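Substrate-binding protein (Synechococcus sp., PDB 6WPN) probably binds an oligosaccharide or related sugar in the periplasm for uptake into the cell. Local coordinates at residues Q244-R247 with R248-E251. Sequence-based numbering, arbitrary orientation.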
ATOM      1  N   GLN A 244      -2.754   0.364 -17.954  1.00 42.24           N
ATOM      2  CA  GLN A 244      -2.141  -0.770 -17.275  1.00 43.91           C
ATOM      3  C   GLN A 244      -1.638  -0.340 -15.904  1.00 44.50           C
ATOM      4  O   GLN A 244      -1.298   0.828 -15.685  1.00 35.65           O
ATOM      5  CB  GLN A 244      -0.980  -1.364 -18.107  1.00 39.65           C
ATOM      6  CG  GLN A 244      -1.437  -2.076 -19.378  1.00 38.64           C
ATOM      7  CD  GLN A 244      -0.292  -2.638 -20.200  1.00 39.36           C
ATOM      8  OE1 GLN A 244       0.732  -1.984 -20.396  1.00 46.15           O
ATOM      9  NE2 GLN A 244      -0.463  -3.853 -20.690  1.00 42.77           N
ATOM     10  N   GLY A 245      -1.593  -1.296 -14.979  1.00 49.85           N
ATOM     11  CA  GLY A 245      -1.236  -1.035 -13.603  1.00 50.52           C
ATOM     12  C   GLY A 245       0.220  -1.325 -13.300  1.00 50.87           C
ATOM     13  O   GLY A 245       1.069  -1.404 -14.195  1.00 45.97           O
ATOM     14  N   GLN A 246       0.503  -1.523 -12.010  1.00 47.72           N
ATOM     15  CA  GLN A 246       1.880  -1.647 -11.543  1.00 46.24           C
ATOM     16  C   GLN A 246       2.540  -2.943 -11.996  1.00 50.98           C
ATOM     17  O   GLN A 246       3.771  -3.044 -11.947  1.00 64.50           O
ATOM     18  CB  GLN A 246       1.922  -1.545 -10.019  1.00 59.77           C
ATOM     19  CG  GLN A 246       1.637  -0.150  -9.492  1.00 69.37           C
ATOM     20  CD  GLN A 246       2.603   0.889 -10.032  1.00 77.84           C
ATOM     21  OE1 GLN A 246       3.818   0.667 -10.067  1.00 74.00           O
ATOM     22  NE2 GLN A 246       2.066   2.027 -10.472  1.00 70.87           N
ATOM     23  N   ARG A 247       1.761  -3.936 -12.425  1.00 47.75           N
ATOM     24  CA  ARG A 247       2.361  -5.135 -12.998  1.00 55.80           C
ATOM     25  C   ARG A 247       3.119  -4.812 -14.278  1.00 52.20           C
ATOM     26  O   ARG A 247       4.139  -5.443 -14.575  1.00 48.64           O
ATOM     27  CB  ARG A 247       1.279  -6.179 -13.272  1.00 61.23           C
ATOM     28  CG  ARG A 247       0.616  -6.721 -12.018  1.00 74.89           C
ATOM     29  CD  ARG A 247      -0.429  -7.771 -12.356  1.00 89.48           C
ATOM     30  NE  ARG A 247      -1.123  -8.268 -11.167  1.00100.74           N
ATOM     31  CZ  ARG A 247      -2.122  -9.146 -11.200  1.00107.90           C
ATOM     32  NH1 ARG A 247      -2.549  -9.624 -12.363  1.00110.00           N
ATOM     33  NH2 ARG A 247      -2.701  -9.543 -10.073  1.00106.73           N
ATOM     34  N   ARG A 248       2.636  -3.833 -15.046  1.00 44.58           N
ATOM     35  CA  ARG A 248       3.372  -3.375 -16.219  1.00 38.90           C
ATOM     36  C   ARG A 248       4.637  -2.624 -15.816  1.00 40.46           C
ATOM     37  O   ARG A 248       5.680  -2.760 -16.469  1.00 38.97           O
ATOM     38  CB  ARG A 248       2.470  -2.502 -17.091  1.00 34.26           C
ATOM     39  CG  ARG A 248       3.169  -1.823 -18.254  1.00 35.67           C
ATOM     40  CD  ARG A 248       3.778  -2.830 -19.202  1.00 30.12           C
ATOM     41  NE  ARG A 248       4.370  -2.171 -20.359  1.00 36.15           N
ATOM     42  CZ  ARG A 248       5.004  -2.805 -21.338  1.00 35.93           C
ATOM     43  NH1 ARG A 248       5.139  -4.124 -21.303  1.00 38.42           N
ATOM     44  NH2 ARG A 248       5.500  -2.121 -22.357  1.00 36.55           N
ATOM     45  N   ALA A 249       4.565  -1.823 -14.746  1.00 36.14           N
ATOM     46  CA  ALA A 249       5.767  -1.161 -14.247  1.00 34.46           C
ATOM     47  C   ALA A 249       6.811  -2.185 -13.839  1.00 38.47           C
ATOM     48  O   ALA A 249       7.996  -2.049 -14.170  1.00 45.09           O
ATOM     49  CB  ALA A 249       5.426  -0.260 -13.063  1.00 31.96           C
ATOM     50  N   ILE A 250       6.375  -3.228 -13.131  1.00 39.71           N
ATOM     51  CA  ILE A 250       7.251  -4.342 -12.777  1.00 40.85           C
ATOM     52  C   ILE A 250       7.913  -4.907 -14.024  1.00 40.55           C
ATOM     53  O   ILE A 250       9.134  -5.105 -14.068  1.00 50.17           O
ATOM     54  CB  ILE A 250       6.441  -5.419 -12.031  1.00 46.90           C
ATOM     55  CG1 ILE A 250       6.246  -5.033 -10.561  1.00 44.38           C
ATOM     56  CG2 ILE A 250       7.015  -6.814 -12.249  1.00 57.21           C
ATOM     57  CD1 ILE A 250       5.171  -5.840  -9.858  1.00 49.77           C
ATOM     58  N   GLU A 251       7.115  -5.145 -15.066  1.00 35.21           N
ATOM     59  CA  GLU A 251       7.637  -5.711 -16.305  1.00 40.07           C
ATOM     60  C   GLU A 251       8.634  -4.774 -16.977  1.00 37.35           C
ATOM     61  O   GLU A 251       9.636  -5.223 -17.544  1.00 44.57           O
ATOM     62  CB  GLU A 251       6.480  -6.020 -17.250  1.00 46.40           C
ATOM     63  CG  GLU A 251       6.891  -6.672 -18.553  1.00 68.38           C
ATOM     64  CD  GLU A 251       5.694  -7.010 -19.431  1.00 77.04           C
ATOM     65  OE1 GLU A 251       4.854  -6.111 -19.654  1.00 76.65           O
ATOM     66  OE2 GLU A 251       5.594  -8.168 -19.900  1.00 80.02           O
TER
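The Gln244 amide and the Arg248 guanidinium lie with their planes 44° apart, neither stacked nor coplanar, and Gln244 OE1 comes at the guanidinium obliquely. Its nearest contacts are with the aliphatic shaft: Gln244 OE1 lies 3.2 Å from Arg248 CG and 3.4 Å from Arg248 CD, while Gln244 CB rests 3.8 Å from Arg248 CB. At the guanidinium edge, within its plane, sits Glu251 OE1, joined to Arg248 NH1 by a 2.6 Å salt bridge; seen from the carboxylate, the nitrogen arrives from above the plane. With CG anti to the backbone N (chi1 173°) and a bend at chi2, the arginine passes beside Gln244 and presents NH1 to the acid three residues on. Arg248 NE forms a second salt bridge, to Glu240, so two carboxylates grip one cation; an alanine here would probably leave both acids without their mate and Gln244 without the shaft it packs on. These side chains lie along one side of the N-terminal turn of helix 246-254, with Gly245 at the N-cap position. Gly245 O accepts Arg248 N at 3.0 Å, a bent bond (136° at the hydrogen), whereas Ile250 N to Gln246 O is nearly straight at 2.9 Å, the i to i+4 spacing of an alpha-helix. Within the same turn, Gln246 OE1 touches CB of the buried Ala249 at 3.5 Å, and Phe185 packs against both Ala249 and Arg248.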